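PDB 2IA7: tail lysozyme, putative from Geobacter sulfurreducens, which is of unknown function but is probably a baseplate wedge component of a phage tail or related contractile apparatus. Local coordinates for residues R52-F64 and L74-W86. Sequence-based numbering, arbitrary orientation. Where two conformers were deposited one is given.
Sequences RPDFGCGIHDRVF and LIENEVKEALILW
R62 and E78 form a salt bridge that ties the loop segment 52-64 to helix 69-86 in this gp25-like fold, where that helix packs on a three-stranded antiparallel sheet and I41 of helix 30-42 touches its A82 and W86. R62 grips side-on: NE (3.0 Å) and NH2 (3.2 Å) both donate to E78 OE2, in the guanidinium plane. NE meets the anti lone pair of OE2, while NH2 comes from above the carboxylate plane; guanidinium and carboxylate planes stand 78° apart. L74 CD2 lies over one guanidinium face. A bend at chi2 (-91°) folds the E78 carboxylate back over G58, where one water accepts from G58 N and donates to both E78 O and OE1, and another donates to G58 O and OE2. No direct backbone-to-backbone hydrogen bond crosses the contact. Further in, I59 CD1 packs on I75 CG1 (3.6 Å) and C57 CB meets A82 CB. At the helix's C-terminal end, F55 turns its edge to the face of W86 (ring planes at 62°), while R49 makes a cation-pi contact with F55. Replacing W86 with a leucine would probably leave the F55 edge without its aromatic face and one water without its NE1 donor. That water accepts from W86 NE1 at 3.2 Å.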
ATOM      1  N   ARG A  52       0.555  -2.094 -18.815  1.00 30.60           N
ATOM      2  CA  ARG A  52       1.357  -2.827 -17.835  1.00 29.69           C
ATOM      3  C   ARG A  52       0.458  -3.609 -16.867  1.00 28.62           C
ATOM      4  O   ARG A  52       0.305  -3.254 -15.698  1.00 22.96           O
ATOM      5  CB  ARG A  52       2.321  -1.874 -17.119  1.00 31.56           C
ATOM      6  CG  ARG A  52       3.739  -2.466 -16.988  1.00 36.52           C
ATOM      7  N   PRO A  53      -0.129  -4.705 -17.345  1.00 27.09           N
ATOM      8  CA  PRO A  53      -1.132  -5.470 -16.599  1.00 28.06           C
ATOM      9  C   PRO A  53      -0.632  -6.126 -15.311  1.00 26.73           C
ATOM     10  O   PRO A  53      -1.442  -6.488 -14.467  1.00 29.21           O
ATOM     11  CB  PRO A  53      -1.590  -6.526 -17.617  1.00 29.78           C
ATOM     12  CG  PRO A  53      -0.401  -6.669 -18.536  1.00 28.67           C
ATOM     13  CD  PRO A  53       0.123  -5.281 -18.680  1.00 28.45           C
ATOM     14  N   ASP A  54       0.685  -6.269 -15.153  1.00 27.66           N
ATOM     15  CA  ASP A  54       1.275  -6.809 -13.921  0.50 27.57           C
ATOM     16  C   ASP A  54       1.415  -5.769 -12.798  1.00 24.25           C
ATOM     17  O   ASP A  54       1.621  -6.115 -11.648  1.00 25.59           O
ATOM     18  CB  ASP A  54       2.661  -7.395 -14.207  0.50 29.56           C
ATOM     19  CG  ASP A  54       2.606  -8.715 -14.953  0.50 35.43           C
ATOM     20  OD1 ASP A  54       1.559  -9.034 -15.570  0.50 42.91           O
ATOM     21  OD2 ASP A  54       3.629  -9.436 -14.918  0.50 41.86           O
ATOM     22  N   PHE A  55       1.323  -4.492 -13.134  1.00 21.44           N
ATOM     23  CA  PHE A  55       1.503  -3.444 -12.162  1.00 20.52           C
ATOM     24  C   PHE A  55       0.331  -3.305 -11.215  1.00 19.46           C
ATOM     25  O   PHE A  55      -0.810  -3.245 -11.657  1.00 19.03           O
ATOM     26  CB  PHE A  55       1.723  -2.112 -12.857  1.00 17.60           C
ATOM     27  CG  PHE A  55       1.950  -0.966 -11.906  1.00 15.71           C
ATOM     28  CD1 PHE A  55       3.201  -0.642 -11.437  1.00 14.89           C
ATOM     29  CD2 PHE A  55       0.871  -0.180 -11.492  1.00 18.46           C
ATOM     30  CE1 PHE A  55       3.361   0.386 -10.524  1.00 18.81           C
ATOM     31  CE2 PHE A  55       1.046   0.886 -10.595  1.00 19.49           C
ATOM     32  CZ  PHE A  55       2.286   1.157 -10.119  1.00 18.77           C
ATOM     33  N   GLY A  56       0.628  -3.163  -9.922  1.00 17.62           N
ATOM     34  CA  GLY A  56      -0.364  -2.969  -8.888  1.00 18.10           C
ATOM     35  C   GLY A  56      -0.162  -3.855  -7.679  1.00 16.78           C
ATOM     36  O   GLY A  56       0.922  -4.427  -7.446  1.00 18.80           O
ATOM     37  N   CYS A  57      -1.223  -3.949  -6.884  1.00 18.13           N
ATOM     38  CA  CYS A  57      -1.212  -4.639  -5.611  1.00 17.35           C
ATOM     39  C   CYS A  57      -2.278  -5.753  -5.596  1.00 20.32           C
ATOM     40  O   CYS A  57      -3.439  -5.535  -5.982  1.00 18.63           O
ATOM     41  CB  CYS A  57      -1.465  -3.652  -4.480  1.00 18.12           C
ATOM     42  SG  CYS A  57      -1.512  -4.370  -2.851  1.00 19.00           S
ATOM     43  N   GLY A  58      -1.885  -6.944  -5.176  1.00 18.23           N
ATOM     44  CA  GLY A  58      -2.766  -8.082  -5.213  1.00 21.37           C
ATOM     45  C   GLY A  58      -3.963  -8.021  -4.296  1.00 21.27           C
ATOM     46  O   GLY A  58      -4.875  -8.821  -4.443  1.00 21.67           O
ATOM     47  N   ILE A  59      -3.983  -7.094  -3.338  1.00 21.51           N
ATOM     48  CA  ILE A  59      -5.124  -6.951  -2.451  0.70 21.53           C
ATOM     49  C   ILE A  59      -6.445  -6.745  -3.215  1.00 22.07           C
ATOM     50  O   ILE A  59      -7.498  -7.229  -2.775  1.00 22.27           O
ATOM     51  CB  ILE A  59      -4.912  -5.820  -1.430  0.70 22.27           C
ATOM     52  CG1 ILE A  59      -5.804  -6.057  -0.203  0.70 31.64           C
ATOM     53  CG2 ILE A  59      -5.117  -4.461  -2.073  0.70 25.62           C
ATOM     54  CD1 ILE A  59      -5.573  -7.443   0.430  0.70 26.97           C
ATOM     55  N   HIS A  60      -6.385  -6.093  -4.380  1.00 20.35           N
ATOM     56  CA  HIS A  60      -7.566  -5.812  -5.176  1.00 21.25           C
ATOM     57  C   HIS A  60      -8.167  -7.070  -5.794  1.00 23.83           C
ATOM     58  O   HIS A  60      -9.303  -7.022  -6.233  1.00 27.24           O
ATOM     59  CB  HIS A  60      -7.227  -4.782  -6.275  1.00 21.92           C
ATOM     60  CG  HIS A  60      -6.790  -3.449  -5.724  1.00 22.48           C
ATOM     61  ND1 HIS A  60      -7.681  -2.466  -5.353  1.00 28.44           N
ATOM     62  CD2 HIS A  60      -5.564  -2.971  -5.435  1.00 21.02           C
ATOM     63  CE1 HIS A  60      -7.010  -1.422  -4.887  1.00 29.56           C
ATOM     64  NE2 HIS A  60      -5.722  -1.705  -4.925  1.00 21.84           N
ATOM     65  N   ASP A  61      -7.416  -8.174  -5.851  1.00 25.12           N
ATOM     66  CA  ASP A  61      -7.942  -9.444  -6.377  1.00 25.29           C
ATOM     67  C   ASP A  61      -8.719 -10.282  -5.341  1.00 25.58           C
ATOM     68  O   ASP A  61      -9.370 -11.254  -5.698  1.00 29.66           O
ATOM     69  CB  ASP A  61      -6.814 -10.278  -6.932  1.00 24.83           C
ATOM     70  CG  ASP A  61      -6.070  -9.570  -8.052  1.00 34.49           C
ATOM     71  OD1 ASP A  61      -6.739  -8.952  -8.905  1.00 50.63           O
ATOM     72  OD2 ASP A  61      -4.829  -9.633  -8.079  1.00 44.50           O
ATOM     73  N   ARG A  62      -8.669  -9.883  -4.077  1.00 23.45           N
ATOM     74  CA  ARG A  62      -9.167 -10.714  -2.995  1.00 23.11           C
ATOM     75  C   ARG A  62     -10.625 -10.424  -2.676  1.00 22.86           C
ATOM     76  O   ARG A  62     -11.034  -9.283  -2.722  1.00 23.53           O
ATOM     77  CB  ARG A  62      -8.374 -10.438  -1.744  1.00 22.99           C
ATOM     78  CG  ARG A  62      -6.885 -10.714  -1.850  1.00 31.55           C
ATOM     79  CD  ARG A  62      -6.559 -12.006  -1.165  1.00 31.60           C
ATOM     80  NE  ARG A  62      -5.148 -12.377  -1.313  1.00 30.27           N
ATOM     81  CZ  ARG A  62      -4.721 -13.637  -1.167  1.00 25.03           C
ATOM     82  NH1 ARG A  62      -5.581 -14.582  -0.851  1.00 27.52           N
ATOM     83  NH2 ARG A  62      -3.443 -13.933  -1.322  1.00 29.22           N
ATOM     84  N   VAL A  63     -11.376 -11.468  -2.323  1.00 25.95           N
ATOM     85  CA  VAL A  63     -12.696 -11.320  -1.693  1.00 27.42           C
ATOM     86  C   VAL A  63     -12.602 -12.002  -0.350  1.00 26.02           C
ATOM     87  O   VAL A  63     -12.023 -13.077  -0.260  1.00 28.63           O
ATOM     88  CB  VAL A  63     -13.823 -11.944  -2.527  1.00 27.82           C
ATOM     89  CG1 VAL A  63     -15.176 -11.675  -1.869  1.00 30.25           C
ATOM     90  CG2 VAL A  63     -13.812 -11.370  -3.931  1.00 32.73           C
ATOM     91  N   PHE A  64     -13.107 -11.341   0.695  1.00 23.07           N
ATOM     92  CA  PHE A  64     -13.025 -11.840   2.060  1.00 25.25           C
ATOM     93  C   PHE A  64     -14.414 -12.111   2.609  1.00 27.06           C
ATOM     94  O   PHE A  64     -15.253 -11.232   2.623  1.00 30.14           O
ATOM     95  CB  PHE A  64     -12.316 -10.847   2.959  1.00 24.56           C
ATOM     96  CG  PHE A  64     -10.921 -10.575   2.535  1.00 25.76           C
ATOM     97  CD1 PHE A  64      -9.905 -11.475   2.822  1.00 26.04           C
ATOM     98  CD2 PHE A  64     -10.627  -9.447   1.805  1.00 28.78           C
ATOM     99  CE1 PHE A  64      -8.593 -11.212   2.409  1.00 25.61           C
ATOM    100  CE2 PHE A  64      -9.322  -9.184   1.399  1.00 26.19           C
ATOM    101  CZ  PHE A  64      -8.312 -10.087   1.702  1.00 26.13           C
ATOM    102  N   LEU A  74      -2.094 -11.361   5.978  1.00 16.74           N
ATOM    103  CA  LEU A  74      -2.147 -11.588   4.548  1.00 18.54           C
ATOM    104  C   LEU A  74      -2.216 -10.272   3.787  1.00 19.95           C
ATOM    105  O   LEU A  74      -1.430 -10.090   2.823  1.00 18.50           O
ATOM    106  CB  LEU A  74      -3.344 -12.444   4.243  1.00 19.59           C
ATOM    107  CG  LEU A  74      -3.566 -12.917   2.821  1.00 21.37           C
ATOM    108  CD1 LEU A  74      -4.286 -14.224   2.792  1.00 26.98           C
ATOM    109  CD2 LEU A  74      -4.362 -11.861   2.089  1.00 22.15           C
ATOM    110  N   ILE A  75      -3.068  -9.345   4.251  1.00 18.94           N
ATOM    111  CA  ILE A  75      -3.202  -8.002   3.690  1.00 17.20           C
ATOM    112  C   ILE A  75      -1.886  -7.240   3.779  1.00 16.81           C
ATOM    113  O   ILE A  75      -1.399  -6.711   2.786  1.00 16.31           O
ATOM    114  CB  ILE A  75      -4.328  -7.246   4.352  1.00 17.20           C
ATOM    115  CG1 ILE A  75      -5.637  -7.973   4.001  1.00 16.70           C
ATOM    116  CG2 ILE A  75      -4.322  -5.768   3.981  1.00 18.10           C
ATOM    117  CD1 ILE A  75      -6.781  -7.569   4.990  1.00 20.62           C
ATOM    118  N   GLU A  76      -1.258  -7.320   4.933  1.00 16.15           N
ATOM    119  CA  GLU A  76       0.060  -6.761   5.134  1.00 15.71           C
ATOM    120  C   GLU A  76       1.051  -7.269   4.113  1.00 13.85           C
ATOM    121  O   GLU A  76       1.851  -6.503   3.589  1.00 15.79           O
ATOM    122  CB  GLU A  76       0.559  -7.058   6.549  1.00 15.17           C
ATOM    123  CG  GLU A  76      -0.126  -6.241   7.629  1.00 18.14           C
ATOM    124  CD  GLU A  76      -0.063  -6.866   9.017  1.00 17.67           C
ATOM    125  OE1 GLU A  76       0.605  -7.924   9.194  1.00 19.98           O
ATOM    126  OE2 GLU A  76      -0.718  -6.331   9.914  1.00 18.27           O
ATOM    127  N   ASN A  77       1.069  -8.560   3.877  1.00 16.47           N
ATOM    128  CA  ASN A  77       2.129  -9.119   3.084  1.00 15.84           C
ATOM    129  C   ASN A  77       1.879  -8.909   1.590  1.00 14.66           C
ATOM    130  O   ASN A  77       2.837  -8.732   0.835  1.00 16.18           O
ATOM    131  CB  ASN A  77       2.282 -10.592   3.461  1.00 18.35           C
ATOM    132  CG  ASN A  77       2.802 -10.763   4.893  1.00 18.83           C
ATOM    133  OD1 ASN A  77       3.441  -9.848   5.439  1.00 21.59           O
ATOM    134  ND2 ASN A  77       2.531 -11.917   5.514  1.00 20.15           N
ATOM    135  N   GLU A  78       0.623  -8.741   1.201  1.00 15.98           N
ATOM    136  CA  GLU A  78       0.302  -8.295  -0.152  1.00 17.77           C
ATOM    137  C   GLU A  78       0.835  -6.876  -0.398  1.00 17.03           C
ATOM    138  O   GLU A  78       1.367  -6.543  -1.482  1.00 16.58           O
ATOM    139  CB  GLU A  78      -1.195  -8.317  -0.409  1.00 16.88           C
ATOM    140  CG  GLU A  78      -1.751  -9.710  -0.578  1.00 23.10           C
ATOM    141  CD  GLU A  78      -1.757 -10.164  -1.993  1.00 29.93           C
ATOM    142  OE1 GLU A  78      -0.905  -9.752  -2.789  1.00 31.50           O
ATOM    143  OE2 GLU A  78      -2.631 -10.968  -2.298  1.00 31.06           O
ATOM    144  N   VAL A  79       0.713  -6.005   0.605  1.00 14.69           N
ATOM    145  CA  VAL A  79       1.239  -4.651   0.512  1.00 13.41           C
ATOM    146  C   VAL A  79       2.756  -4.727   0.434  1.00 16.00           C
ATOM    147  O   VAL A  79       3.371  -4.059  -0.407  1.00 15.98           O
ATOM    148  CB  VAL A  79       0.782  -3.864   1.722  1.00 13.36           C
ATOM    149  CG1 VAL A  79       1.553  -2.570   1.880  1.00 14.48           C
ATOM    150  CG2 VAL A  79      -0.758  -3.631   1.658  1.00 13.64           C
ATOM    151  N   LYS A  80       3.378  -5.547   1.276  1.00 15.84           N
ATOM    152  CA  LYS A  80       4.825  -5.624   1.284  1.00 13.79           C
ATOM    153  C   LYS A  80       5.279  -6.034  -0.111  1.00 13.59           C
ATOM    154  O   LYS A  80       6.212  -5.442  -0.685  1.00 14.75           O
ATOM    155  CB  LYS A  80       5.324  -6.693   2.254  1.00 15.86           C
ATOM    156  CG  LYS A  80       5.222  -6.317   3.725  1.00 16.69           C
ATOM    157  CD  LYS A  80       5.609  -7.538   4.593  1.00 16.51           C
ATOM    158  CE  LYS A  80       5.270  -7.321   6.052  1.00 20.06           C
ATOM    159  NZ  LYS A  80       5.661  -8.540   6.808  1.00 21.68           N
ATOM    160  N   GLU A  81       4.709  -7.126  -0.635  1.00 14.33           N
ATOM    161  CA  GLU A  81       5.209  -7.630  -1.906  1.00 14.66           C
ATOM    162  C   GLU A  81       5.086  -6.638  -3.048  1.00 15.14           C
ATOM    163  O   GLU A  81       5.978  -6.520  -3.880  1.00 15.56           O
ATOM    164  CB  GLU A  81       4.532  -8.929  -2.260  1.00 14.48           C
ATOM    165  CG  GLU A  81       4.886 -10.087  -1.375  1.00 17.67           C
ATOM    166  CD  GLU A  81       6.341 -10.570  -1.403  1.00 22.97           C
ATOM    167  OE1 GLU A  81       7.251 -10.106  -2.140  1.00 19.33           O
ATOM    168  OE2 GLU A  81       6.595 -11.527  -0.629  1.00 19.78           O
ATOM    169  N   ALA A  82       3.995  -5.917  -3.094  1.00 14.18           N
ATOM    170  CA  ALA A  82       3.783  -4.898  -4.116  1.00 14.73           C
ATOM    171  C   ALA A  82       4.784  -3.775  -4.020  1.00 14.34           C
ATOM    172  O   ALA A  82       5.305  -3.324  -5.047  1.00 14.97           O
ATOM    173  CB  ALA A  82       2.357  -4.382  -4.037  1.00 15.22           C
ATOM    174  N   LEU A  83       5.093  -3.317  -2.810  1.00 14.99           N
ATOM    175  CA  LEU A  83       6.090  -2.252  -2.587  1.00 14.50           C
ATOM    176  C   LEU A  83       7.526  -2.645  -2.865  1.00 15.12           C
ATOM    177  O   LEU A  83       8.330  -1.862  -3.391  1.00 16.03           O
ATOM    178  CB  LEU A  83       5.892  -1.608  -1.213  1.00 15.04           C
ATOM    179  CG  LEU A  83       4.514  -0.949  -1.019  1.00 14.68           C
ATOM    180  CD1 LEU A  83       4.441  -0.260   0.359  1.00 16.82           C
ATOM    181  CD2 LEU A  83       4.145   0.082  -2.063  1.00 14.24           C
ATOM    182  N   ILE A  84       7.839  -3.886  -2.523  1.00 13.10           N
ATOM    183  CA  ILE A  84       9.171  -4.450  -2.826  1.00 14.69           C
ATOM    184  C   ILE A  84       9.400  -4.553  -4.308  1.00 15.11           C
ATOM    185  O   ILE A  84      10.443  -4.198  -4.799  1.00 19.04           O
ATOM    186  CB  ILE A  84       9.336  -5.810  -2.177  1.00 16.06           C
ATOM    187  CG1 ILE A  84       9.436  -5.609  -0.678  1.00 16.91           C
ATOM    188  CG2 ILE A  84      10.569  -6.559  -2.739  1.00 19.74           C
ATOM    189  CD1 ILE A  84       9.336  -6.910   0.097  1.00 18.59           C
ATOM    190  N   LEU A  85       8.404  -5.028  -5.031  1.00 15.51           N
ATOM    191  CA  LEU A  85       8.498  -5.147  -6.461  1.00 16.35           C
ATOM    192  C   LEU A  85       8.529  -3.785  -7.150  1.00 16.72           C
ATOM    193  O   LEU A  85       9.351  -3.600  -8.068  1.00 20.13           O
ATOM    194  CB  LEU A  85       7.340  -5.977  -6.969  1.00 17.02           C
ATOM    195  CG  LEU A  85       7.336  -6.289  -8.455  1.00 22.33           C
ATOM    196  CD1 LEU A  85       8.621  -6.991  -8.915  1.00 24.72           C
ATOM    197  CD2 LEU A  85       6.115  -7.152  -8.757  1.00 22.46           C
ATOM    198  N   TRP A  86       7.640  -2.858  -6.820  1.00 14.78           N
ATOM    199  CA  TRP A  86       7.428  -1.653  -7.628  1.00 14.72           C
ATOM    200  C   TRP A  86       8.042  -0.389  -7.061  1.00 14.81           C
ATOM    201  O   TRP A  86       8.052   0.611  -7.759  1.00 17.55           O
ATOM    202  CB  TRP A  86       5.931  -1.465  -7.861  1.00 15.57           C
ATOM    203  CG  TRP A  86       5.358  -2.581  -8.651  1.00 14.41           C
ATOM    204  CD1 TRP A  86       4.489  -3.530  -8.231  1.00 12.60           C
ATOM    205  CD2 TRP A  86       5.664  -2.896 -10.022  1.00 16.17           C
ATOM    206  NE1 TRP A  86       4.207  -4.420  -9.275  1.00 16.79           N
ATOM    207  CE2 TRP A  86       4.914  -4.031 -10.372  1.00 19.75           C
ATOM    208  CE3 TRP A  86       6.470  -2.285 -10.995  1.00 19.84           C
ATOM    209  CZ2 TRP A  86       4.982  -4.610 -11.638  1.00 20.81           C
ATOM    210  CZ3 TRP A  86       6.515  -2.853 -12.255  1.00 20.59           C
ATOM    211  CH2 TRP A  86       5.772  -3.995 -12.558  1.00 23.47           C
TER
HETATM  212  O   HOH W   1       2.262  -6.476  -7.812  1.00 32.43           O
HETATM  213  O   HOH W   2       0.726  -7.578  -4.069  1.00 21.51           O
HETATM  214  O   HOH W   3      -3.842 -11.542  -4.648  1.00 41.26           O